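Local coordinates for maleylpyruvate isomerase (PDB 2V6K), which catalyses the glutathione-dependent isomerisation of maleylpyruvate to fumarylpyruvate in naphthalene degradation, working as a zeta-class glutathione S-transferase homodimer, at residues 17-22 with 200-205; 107-112 with 130-135; 141-146 with 187-192. All blocks are in the same frame, centred on the assembly; numbering follows the deposited sequence.

Contact 1: 17-22 with 200-205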
loop_
_atom_site.group_PDB
_atom_site.type_symbol
_atom_site.label_atom_id
_atom_site.label_comp_id
_atom_site.label_asym_id
_atom_site.label_seq_id
_atom_site.Cartn_x
_atom_site.Cartn_y
_atom_site.Cartn_z
ATOM N N LEU A 17 -7.737 -2.190 10.928
ATOM C CA LEU A 17 -7.242 -1.444 12.075
ATOM C C LEU A 17 -7.915 -1.885 13.377
ATOM O O LEU A 17 -7.256 -1.963 14.424
ATOM C CB LEU A 17 -7.387 0.062 11.839
ATOM C CG LEU A 17 -6.943 0.989 12.974
ATOM C CD1 LEU A 17 -5.526 0.670 13.447
ATOM C CD2 LEU A 17 -7.026 2.426 12.523
ATOM N N ARG A 18 -9.207 -2.195 13.320
ATOM C CA ARG A 18 -9.895 -2.686 14.515
ATOM C C ARG A 18 -9.254 -3.965 15.034
ATOM O O ARG A 18 -9.120 -4.139 16.245
ATOM C CB ARG A 18 -11.391 -2.910 14.266
ATOM C CG ARG A 18 -12.190 -1.623 14.101
ATOM C CD ARG A 18 -13.698 -1.876 14.058
ATOM N NE ARG A 18 -14.138 -2.851 13.055
ATOM C CZ ARG A 18 -14.768 -2.553 11.916
ATOM N NH1 ARG A 18 -15.018 -1.288 11.575
ATOM N NH2 ARG A 18 -15.140 -3.534 11.105
ATOM N N ILE A 19 -8.850 -4.859 14.131
ATOM C CA ILE A 19 -8.189 -6.095 14.561
ATOM C C ILE A 19 -6.905 -5.768 15.318
ATOM O O ILE A 19 -6.670 -6.304 16.398
ATOM C CB ILE A 19 -7.875 -7.054 13.390
ATOM C CG1 ILE A 19 -9.158 -7.519 12.690
ATOM C CG2 ILE A 19 -7.091 -8.264 13.895
ATOM C CD1 ILE A 19 -8.920 -8.135 11.304
ATOM N N ALA A 20 -6.087 -4.885 14.756
ATOM C CA ALA A 20 -4.815 -4.515 15.379
ATOM C C ALA A 20 -5.030 -3.873 16.750
ATOM O O ALA A 20 -4.354 -4.231 17.719
ATOM C CB ALA A 20 -4.022 -3.591 14.467
ATOM N N LEU A 21 -5.977 -2.940 16.842
ATOM C CA LEU A 21 -6.302 -2.308 18.121
ATOM C C LEU A 21 -6.744 -3.336 19.150
ATOM O O LEU A 21 -6.304 -3.288 20.299
ATOM C CB LEU A 21 -7.382 -1.234 17.945
ATOM C CG LEU A 21 -6.937 0.054 17.248
ATOM C CD1 LEU A 21 -8.139 0.792 16.711
ATOM C CD2 LEU A 21 -6.160 0.939 18.204
ATOM N N ASN A 22 -7.605 -4.266 18.739
ATOM C CA ASN A 22 -8.103 -5.293 19.655
ATOM C C ASN A 22 -7.006 -6.246 20.107
ATOM O O ASN A 22 -6.962 -6.629 21.279
ATOM C CB ASN A 22 -9.257 -6.085 19.037
ATOM C CG ASN A 22 -10.493 -5.243 18.813
ATOM O OD1 ASN A 22 -10.559 -4.084 19.220
ATOM N ND2 ASN A 22 -11.484 -5.828 18.146
ATOM N N ASP A 200 -10.980 -13.905 20.012
ATOM C CA ASP A 200 -11.837 -12.811 20.456
ATOM C C ASP A 200 -11.510 -11.473 19.788
ATOM O O ASP A 200 -12.417 -10.721 19.424
ATOM C CB ASP A 200 -11.763 -12.663 21.978
ATOM C CG ASP A 200 -12.828 -11.740 22.522
ATOM O OD1 ASP A 200 -14.027 -12.058 22.370
ATOM O OD2 ASP A 200 -12.464 -10.699 23.103
ATOM N N ALA A 201 -10.222 -11.178 19.619
ATOM C CA ALA A 201 -9.819 -9.890 19.058
ATOM C C ALA A 201 -10.344 -9.722 17.634
ATOM O O ALA A 201 -10.767 -8.629 17.249
ATOM C CB ALA A 201 -8.306 -9.731 19.100
ATOM N N PHE A 202 -10.320 -10.806 16.863
ATOM C CA PHE A 202 -10.852 -10.795 15.502
ATOM C C PHE A 202 -12.380 -10.755 15.512
ATOM O O PHE A 202 -12.990 -9.985 14.767
ATOM C CB PHE A 202 -10.354 -12.006 14.711
ATOM C CG PHE A 202 -8.915 -11.905 14.268
ATOM C CD1 PHE A 202 -8.603 -11.493 12.974
ATOM C CD2 PHE A 202 -7.873 -12.241 15.130
ATOM C CE1 PHE A 202 -7.280 -11.404 12.549
ATOM C CE2 PHE A 202 -6.541 -12.155 14.710
ATOM C CZ PHE A 202 -6.246 -11.735 13.416
ATOM N N ARG A 203 -12.998 -11.571 16.359
ATOM C CA ARG A 203 -14.455 -11.603 16.429
ATOM C C ARG A 203 -15.023 -10.225 16.748
ATOM O O ARG A 203 -15.991 -9.787 16.123
ATOM C CB ARG A 203 -14.924 -12.627 17.463
ATOM C CG ARG A 203 -14.622 -14.059 17.071
ATOM C CD ARG A 203 -15.069 -15.041 18.140
ATOM N NE ARG A 203 -14.927 -16.414 17.668
ATOM C CZ ARG A 203 -15.374 -17.486 18.312
ATOM N NH1 ARG A 203 -16.001 -17.359 19.474
ATOM N NH2 ARG A 203 -15.194 -18.692 17.788
ATOM N N ARG A 204 -14.410 -9.538 17.707
ATOM C CA ARG A 204 -14.895 -8.227 18.137
ATOM C C ARG A 204 -14.702 -7.155 17.069
ATOM O O ARG A 204 -15.399 -6.143 17.070
ATOM C CB ARG A 204 -14.232 -7.800 19.445
ATOM C CG ARG A 204 -14.754 -8.555 20.663
ATOM C CD ARG A 204 -14.228 -7.979 21.975
ATOM N NE ARG A 204 -12.795 -8.212 22.145
ATOM C CZ ARG A 204 -11.859 -7.268 22.091
ATOM N NH1 ARG A 204 -12.190 -6.000 21.876
ATOM N NH2 ARG A 204 -10.585 -7.596 22.258
ATOM N N ALA A 205 -13.766 -7.397 16.150
ATOM C CA ALA A 205 -13.431 -6.441 15.097
ATOM C C ALA A 205 -14.273 -6.604 13.833
ATOM O O ALA A 205 -14.278 -5.714 12.977
ATOM C CB ALA A 205 -11.956 -6.560 14.744
HETATM O O HOH W 1 -13.552 -3.882 17.312
#

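Contact 2: 107-112 with 130-135. With TGG (gamma-glutamyl-S-(1,2-dicarboxyethyl)cysteinylglycine), chain C.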
loop_
_atom_site.group_PDB
_atom_site.type_symbol
_atom_site.label_atom_id
_atom_site.label_comp_id
_atom_site.label_asym_id
_atom_site.label_seq_id
_atom_site.Cartn_x
_atom_site.Cartn_y
_atom_site.Cartn_z
ATOM N N PRO A 107 -7.026 -1.470 -2.499
ATOM C CA PRO A 107 -7.320 -0.166 -3.105
ATOM C C PRO A 107 -8.037 -0.252 -4.438
ATOM O O PRO A 107 -8.760 0.679 -4.807
ATOM C CB PRO A 107 -5.931 0.465 -3.282
ATOM C CG PRO A 107 -5.087 -0.231 -2.231
ATOM C CD PRO A 107 -5.578 -1.646 -2.267
ATOM N N ILE A 108 -7.844 -1.353 -5.153
ATOM C CA ILE A 108 -8.390 -1.493 -6.503
ATOM C C ILE A 108 -9.900 -1.695 -6.470
ATOM O O ILE A 108 -10.598 -1.373 -7.443
ATOM C CB ILE A 108 -7.762 -2.700 -7.249
ATOM C CG1 ILE A 108 -6.257 -2.851 -6.977
ATOM C CG2 ILE A 108 -8.026 -2.591 -8.743
ATOM C CD1 ILE A 108 -5.434 -1.668 -7.397
ATOM N N ASN A 109 -10.404 -2.229 -5.357
ATOM C CA ASN A 109 -11.823 -2.566 -5.233
ATOM C C ASN A 109 -12.591 -1.632 -4.313
ATOM O O ASN A 109 -13.764 -1.855 -4.012
ATOM C CB ASN A 109 -11.979 -4.000 -4.733
ATOM C CG ASN A 109 -11.444 -5.017 -5.709
ATOM O OD1 ASN A 109 -11.235 -4.727 -6.893
ATOM N ND2 ASN A 109 -11.221 -6.232 -5.220
ATOM N N ASN A 110 -11.924 -0.569 -3.883
ATOM C CA ASN A 110 -12.487 0.405 -2.958
ATOM C C ASN A 110 -13.690 1.110 -3.569
ATOM O O ASN A 110 -13.771 1.258 -4.794
ATOM C CB ASN A 110 -11.362 1.382 -2.612
ATOM C CG ASN A 110 -11.731 2.406 -1.560
ATOM O OD1 ASN A 110 -12.591 2.200 -0.698
ATOM N ND2 ASN A 110 -11.040 3.536 -1.622
ATOM N N ARG A 111 -14.611 1.547 -2.717
ATOM C CA ARG A 111 -15.873 2.154 -3.138
ATOM C C ARG A 111 -15.715 3.181 -4.257
ATOM O O ARG A 111 -16.423 3.108 -5.271
ATOM C CB ARG A 111 -16.576 2.778 -1.923
ATOM C CG ARG A 111 -17.919 3.452 -2.215
ATOM C CD ARG A 111 -18.433 4.216 -0.995
ATOM N NE ARG A 111 -19.858 4.557 -1.066
ATOM C CZ ARG A 111 -20.368 5.622 -1.685
ATOM N NH1 ARG A 111 -19.590 6.472 -2.339
ATOM N NH2 ARG A 111 -21.678 5.829 -1.663
ATOM N N ARG A 112 -14.798 4.131 -4.087
ATOM C CA ARG A 112 -14.651 5.217 -5.069
ATOM C C ARG A 112 -14.283 4.683 -6.451
ATOM O O ARG A 112 -14.665 5.266 -7.471
ATOM C CB ARG A 112 -13.604 6.237 -4.603
ATOM C CG ARG A 112 -12.209 5.646 -4.474
ATOM C CD ARG A 112 -11.190 6.562 -3.820
ATOM N NE ARG A 112 -9.880 5.929 -3.969
ATOM C CZ ARG A 112 -8.727 6.561 -4.139
ATOM N NH1 ARG A 112 -8.652 7.888 -4.089
ATOM N NH2 ARG A 112 -7.638 5.829 -4.337
ATOM N N ALA A 130 -16.833 -9.064 -11.402
ATOM C CA ALA A 130 -15.750 -9.638 -12.205
ATOM C C ALA A 130 -14.447 -8.865 -12.010
ATOM O O ALA A 130 -13.372 -9.458 -11.925
ATOM C CB ALA A 130 -16.139 -9.686 -13.679
ATOM N N TRP A 131 -14.553 -7.540 -11.929
ATOM C CA TRP A 131 -13.410 -6.681 -11.624
ATOM C C TRP A 131 -12.821 -7.059 -10.274
ATOM O O TRP A 131 -11.631 -7.368 -10.170
ATOM C CB TRP A 131 -13.875 -5.226 -11.624
ATOM C CG TRP A 131 -12.937 -4.185 -11.040
ATOM C CD1 TRP A 131 -12.825 -3.822 -9.727
ATOM C CD2 TRP A 131 -12.047 -3.330 -11.769
ATOM N NE1 TRP A 131 -11.897 -2.811 -9.591
ATOM C CE2 TRP A 131 -11.421 -2.475 -10.832
ATOM C CE3 TRP A 131 -11.725 -3.195 -13.126
ATOM C CZ2 TRP A 131 -10.485 -1.511 -11.209
ATOM C CZ3 TRP A 131 -10.803 -2.236 -13.500
ATOM C CH2 TRP A 131 -10.193 -1.407 -12.547
ATOM N N CYS A 132 -13.659 -7.060 -9.245
ATOM C CA CYS A 132 -13.166 -7.315 -7.897
ATOM C C CYS A 132 -12.509 -8.679 -7.781
ATOM O O CYS A 132 -11.446 -8.807 -7.167
ATOM C CB CYS A 132 -14.281 -7.171 -6.869
ATOM S SG CYS A 132 -14.857 -5.464 -6.698
ATOM N N GLY A 133 -13.131 -9.687 -8.384
ATOM C CA GLY A 133 -12.589 -11.041 -8.378
ATOM C C GLY A 133 -11.263 -11.149 -9.106
ATOM O O GLY A 133 -10.409 -11.939 -8.722
ATOM N N THR A 134 -11.077 -10.358 -10.156
ATOM C CA THR A 134 -9.809 -10.360 -10.883
ATOM C C THR A 134 -8.651 -10.010 -9.946
ATOM O O THR A 134 -7.650 -10.736 -9.874
ATOM C CB THR A 134 -9.851 -9.401 -12.090
ATOM O OG1 THR A 134 -10.877 -9.840 -12.990
ATOM C CG2 THR A 134 -8.521 -9.375 -12.831
ATOM N N TRP A 135 -8.793 -8.911 -9.214
ATOM C CA TRP A 135 -7.694 -8.448 -8.367
ATOM C C TRP A 135 -7.542 -9.274 -7.101
ATOM O O TRP A 135 -6.414 -9.518 -6.664
ATOM C CB TRP A 135 -7.792 -6.937 -8.102
ATOM C CG TRP A 135 -8.176 -6.234 -9.367
ATOM C CD1 TRP A 135 -9.318 -5.525 -9.593
ATOM C CD2 TRP A 135 -7.465 -6.263 -10.617
ATOM N NE1 TRP A 135 -9.350 -5.085 -10.896
ATOM C CE2 TRP A 135 -8.225 -5.523 -11.544
ATOM C CE3 TRP A 135 -6.250 -6.828 -11.035
ATOM C CZ2 TRP A 135 -7.823 -5.345 -12.873
ATOM C CZ3 TRP A 135 -5.848 -6.652 -12.362
ATOM C CH2 TRP A 135 -6.635 -5.911 -13.262
HETATM O OC1 TGG C . -5.315 1.954 4.455
HETATM C CO1 TGG C . -5.680 3.146 4.403
HETATM O OT1 TGG C . -6.044 3.804 5.399
HETATM C CA1 TGG C . -5.657 3.818 3.060
HETATM N NN1 TGG C . -4.517 3.350 2.280
HETATM C CB1 TGG C . -6.924 3.501 2.273
HETATM C CG1 TGG C . -8.157 4.069 2.957
HETATM C CD1 TGG C . -9.419 4.057 2.105
HETATM O OE1 TGG C . -9.346 3.296 0.924
HETATM N NN2 TGG C . -10.548 3.684 2.900
HETATM C CA2 TGG C . -11.793 3.238 2.333
HETATM C CO2 TGG C . -12.509 4.538 1.993
HETATM O OC2 TGG C . -12.891 5.295 3.116
HETATM N NN3 TGG C . -13.518 4.432 0.983
HETATM C CA3 TGG C . -14.414 5.544 0.742
HETATM C CO3 TGG C . -14.527 5.789 -0.735
HETATM O OC3 TGG C . -13.887 5.066 -1.524
HETATM O OT3 TGG C . -15.286 6.719 -1.094
HETATM C CB2 TGG C . -12.371 2.363 3.428
HETATM S SG2 TGG C . -14.039 1.874 3.225
HETATM C CD2 TGG C . -14.191 0.750 1.879
HETATM C CE2 TGG C . -13.608 -0.590 2.262
HETATM O OE2 TGG C . -14.360 -1.568 2.477
HETATM O OF2 TGG C . -12.364 -0.695 2.362
HETATM C CF2 TGG C . -15.693 0.693 1.599
HETATM C CH2 TGG C . -16.062 -0.070 0.351
HETATM O OI2 TGG C . -15.181 -0.330 -0.488
HETATM O OJ2 TGG C . -17.257 -0.423 0.219
#

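Contact 3: 141-146 with 187-192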
loop_
_atom_site.group_PDB
_atom_site.type_symbol
_atom_site.label_atom_id
_atom_site.label_comp_id
_atom_site.label_asym_id
_atom_site.label_seq_id
_atom_site.Cartn_x
_atom_site.Cartn_y
_atom_site.Cartn_z
ATOM N N ASP A 141 -3.666 -15.605 -5.257
ATOM C CA ASP A 141 -2.746 -16.568 -5.882
ATOM C C ASP A 141 -1.347 -16.412 -5.280
ATOM O O ASP A 141 -0.713 -17.400 -4.901
ATOM C CB ASP A 141 -2.656 -16.383 -7.402
ATOM C CG ASP A 141 -3.877 -16.887 -8.149
ATOM O OD1 ASP A 141 -4.696 -17.639 -7.585
ATOM O OD2 ASP A 141 -4.012 -16.514 -9.338
ATOM N N ALA A 142 -0.877 -15.169 -5.196
ATOM C CA ALA A 142 0.463 -14.890 -4.692
ATOM C C ALA A 142 0.572 -15.141 -3.193
ATOM O O ALA A 142 1.533 -15.760 -2.740
ATOM C CB ALA A 142 0.874 -13.465 -5.027
ATOM N N TYR A 143 -0.408 -14.652 -2.431
ATOM C CA TYR A 143 -0.413 -14.801 -0.978
ATOM C C TYR A 143 -0.418 -16.288 -0.610
ATOM O O TYR A 143 0.384 -16.736 0.223
ATOM C CB TYR A 143 -1.640 -14.084 -0.404
ATOM C CG TYR A 143 -1.582 -13.722 1.059
ATOM C CD1 TYR A 143 -1.477 -12.399 1.457
ATOM C CD2 TYR A 143 -1.670 -14.702 2.048
ATOM C CE1 TYR A 143 -1.453 -12.052 2.797
ATOM C CE2 TYR A 143 -1.634 -14.364 3.399
ATOM C CZ TYR A 143 -1.523 -13.032 3.760
ATOM O OH TYR A 143 -1.488 -12.669 5.086
ATOM N N GLU A 144 -1.310 -17.048 -1.244
ATOM C CA GLU A 144 -1.405 -18.495 -1.040
ATOM C C GLU A 144 -0.089 -19.204 -1.348
ATOM O O GLU A 144 0.342 -20.085 -0.593
ATOM C CB GLU A 144 -2.525 -19.063 -1.915
ATOM C CG GLU A 144 -2.767 -20.557 -1.763
ATOM C CD GLU A 144 -3.606 -20.925 -0.550
ATOM O OE1 GLU A 144 -4.108 -20.026 0.163
ATOM O OE2 GLU A 144 -3.770 -22.141 -0.324
ATOM N N ALA A 145 0.548 -18.828 -2.458
ATOM C CA ALA A 145 1.829 -19.425 -2.837
ATOM C C ALA A 145 2.892 -19.149 -1.778
ATOM O O ALA A 145 3.697 -20.032 -1.454
ATOM C CB ALA A 145 2.276 -18.908 -4.191
ATOM N N LEU A 146 2.895 -17.935 -1.232
ATOM C CA LEU A 146 3.855 -17.584 -0.181
ATOM C C LEU A 146 3.609 -18.336 1.118
ATOM O O LEU A 146 4.566 -18.740 1.788
ATOM C CB LEU A 146 3.889 -16.071 0.050
ATOM C CG LEU A 146 4.488 -15.281 -1.117
ATOM C CD1 LEU A 146 4.209 -13.796 -0.953
ATOM C CD2 LEU A 146 5.984 -15.531 -1.253
ATOM N N PRO A 187 -6.872 -22.843 -0.003
ATOM C CA PRO A 187 -7.124 -23.523 1.264
ATOM C C PRO A 187 -6.286 -23.003 2.429
ATOM O O PRO A 187 -6.751 -23.028 3.567
ATOM C CB PRO A 187 -6.762 -24.980 0.957
ATOM C CG PRO A 187 -5.791 -24.893 -0.179
ATOM C CD PRO A 187 -6.317 -23.766 -1.009
ATOM N N LEU A 188 -5.071 -22.542 2.154
ATOM C CA LEU A 188 -4.210 -22.071 3.232
ATOM C C LEU A 188 -4.733 -20.750 3.774
ATOM O O LEU A 188 -4.807 -20.558 4.990
ATOM C CB LEU A 188 -2.747 -21.984 2.788
ATOM C CG LEU A 188 -2.119 -23.295 2.279
ATOM C CD1 LEU A 188 -0.688 -23.069 1.824
ATOM C CD2 LEU A 188 -2.183 -24.429 3.306
ATOM N N ILE A 189 -5.142 -19.864 2.871
ATOM C CA ILE A 189 -5.805 -18.625 3.256
ATOM C C ILE A 189 -7.092 -18.917 4.030
ATOM O O ILE A 189 -7.344 -18.307 5.075
ATOM C CB ILE A 189 -6.077 -17.738 2.014
ATOM C CG1 ILE A 189 -4.771 -17.081 1.548
ATOM C CG2 ILE A 189 -7.138 -16.680 2.297
ATOM C CD1 ILE A 189 -4.881 -16.340 0.216
ATOM N N ARG A 190 -7.895 -19.863 3.545
ATOM C CA ARG A 190 -9.138 -20.194 4.236
ATOM C C ARG A 190 -8.860 -20.707 5.649
ATOM O O ARG A 190 -9.577 -20.358 6.592
ATOM C CB ARG A 190 -9.960 -21.203 3.431
ATOM C CG ARG A 190 -10.671 -20.575 2.231
ATOM C CD ARG A 190 -11.594 -21.560 1.531
ATOM N NE ARG A 190 -10.907 -22.459 0.595
ATOM C CZ ARG A 190 -10.654 -23.747 0.816
ATOM N NH1 ARG A 190 -11.000 -24.325 1.965
ATOM N NH2 ARG A 190 -10.045 -24.468 -0.119
ATOM N N ALA A 191 -7.805 -21.506 5.804
ATOM C CA ALA A 191 -7.444 -22.036 7.121
ATOM C C ALA A 191 -6.953 -20.932 8.058
ATOM O O ALA A 191 -7.292 -20.930 9.239
ATOM C CB ALA A 191 -6.418 -23.143 6.999
ATOM N N VAL A 192 -6.176 -19.986 7.536
ATOM C CA VAL A 192 -5.721 -18.851 8.348
ATOM C C VAL A 192 -6.920 -18.015 8.793
ATOM O O VAL A 192 -7.030 -17.641 9.968
ATOM C CB VAL A 192 -4.705 -17.963 7.597
ATOM C CG1 VAL A 192 -4.443 -16.671 8.372
ATOM C CG2 VAL A 192 -3.409 -18.722 7.371
#

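Contact 1: 17-22 with 200-205
The carbonyl oxygen of Ala205 is gripped by two nitrogens of Arg18, NE at 2.9 Å and NH2 at 3.0 Å, in a side-on pair of hydrogen bonds that joins the two domains of the glutathione S-transferase fold. Helix 12-24 of the thioredoxin-like N-terminal domain meets helix 200-205 of the all-helical C-terminal domain here, segments 17-22 and 200-205 running 140° apart. Ala205 O lies in the guanidinium plane, where both N-H groups can reach it. A bend at chi3 (-54°) turns the arginine head back toward this oxygen, while NH1 and NH2 also bond Phe8 O and Trp9 O, so the charged group is fixed in rotation and ties the loop after strand 4-7 to the same spot. One turn further along helix 12-24, the ND2 of Asn22 donates to Ala201 O at 3.0 Å, in the carbonyl plane and on a lone pair, with a nearly straight N-H...O angle of 168°. A water accepts from the same ND2 and donates to Arg204 O, and OD1 is bonded by Tyr28 OH, so both polar ends of this buried amide have partners. The small Ala201 and Ala205 allow close approach: the CA atoms of Asn22 and Ala201 are 4.9 Å apart. Asn22 ND2 lies over one face of the Arg204 guanidinium, whose NE makes a salt bridge to Asp200 OD2. On the side facing helix 164-178, Ile19 provides the apolar filling, its CG1 against Ala205 CB and its CG2 over one face of the Phe202 ring, a CH-pi contact 3.6 Å from the ring centroid.

Contact 2: 107-112 with 130-135
The glutathione site of this zeta-class enzyme is lined on one side by residues 110-112, and the turn leading into them is moored to helix 125-149 by this contact. Its anchor is the indole of Trp131, whose NE1 donates to Ile108 O at 2.9 Å with an N-H...O angle of 161°; the oxygen lies at the ring edge, in its plane, whereas the nitrogen comes from above the carbonyl plane. Tryptophan suits the place because it combines a single N-H with a broad apolar surface. The CG2 branch of Ile108, anti to the backbone N, rests over the face of the five-membered ring of Trp135, 3.6 Å from its centroid, and also touches Trp131 CZ2. Asn109 bridges to the helix backbone: its ND2 donates to Cys132 O at 3.2 Å, tilted from both the amide and carbonyl planes. OD1 of the same amide sits at the edge of Trp135, while CG packs on Cys132 SG at 3.6 Å. The next three residues contact the bound dicarboxyethyl glutathione. Asn110 OD1 accepts from NN3 of the ligand at 2.9 Å, and the backbone N of Arg112, at the first turn of helix 111-121, donates to the glycyl carboxylate oxygen OC3 at 2.9 Å. Arg111 N makes a weak bond to OI2 of the dicarboxyethyl group. Trp131 packs on Ile113, Leu114 and Leu117 of helix 111-121, and both tryptophans meet Tyr116 of the second subunit, so the turn, which leads from helix 88-104 into helix 111-121, is backed by helix 125-149 beside the second subunit.

Contact 3: 141-146 with 187-192
In the all-helical C-terminal domain of the glutathione S-transferase fold, the first turn of helix 187-196 is bound by a carboxylate from helix 125-149, segments 141-146 and 187-192 crossing at 80°. Glu144 OE2 accepts from Leu188 N at 2.8 Å and its OE1 from Ile189 N at 2.9 Å, both oxygens using their syn lone pairs. This forked grip holds the carboxylate against rotation. Backbone N-H groups in a first helical turn have no carbonyl of their own helix to bond, and a glutamate satisfies two at once; its negative charge is probably also stabilised by the helix N-terminus. Glu144 gets there by running out from its helix with CG anti to the backbone N (chi1 -178°) and then bending at chi2 (81°). Pro187, which lacks an N-H, suits the helix start, its CD 3.1 Å from Glu144 OE2. Leu188 flanks the carboxylate with CB and CG, and Ile189 does so with CG1. Helix 164-178 adjoins both Tyr143 and Ile189, and the phenol is anchored by a hydrogen bond between Tyr143 OH and Ser157 OG. Beside the carboxylate, Ile189 CG1 reaches the Tyr143 ring carbon CD2 at 3.9 Å.

Overall arrangement
From the N terminus, helix 12-24 opens the longest loop, which contact 1 closes only at 200-205, so the N-terminal thioredoxin-like domain is tied to the last helix of the C-terminal one. Contacts 2 and 3 are nested within that loop and follow one another in series: 107-112 closes with 130-135 before 141-146 opens the path to 187-192. Both use helix 125-149, contact 2 in its first half and contact 3 nearer its end, and the second subunit touches both. Helix 187-196 leads on to helix 200-205, linking contact 3 to contact 1. Contacts 1 and 2 lie on opposite sides of the chain's centre, their centres about 24 Å apart.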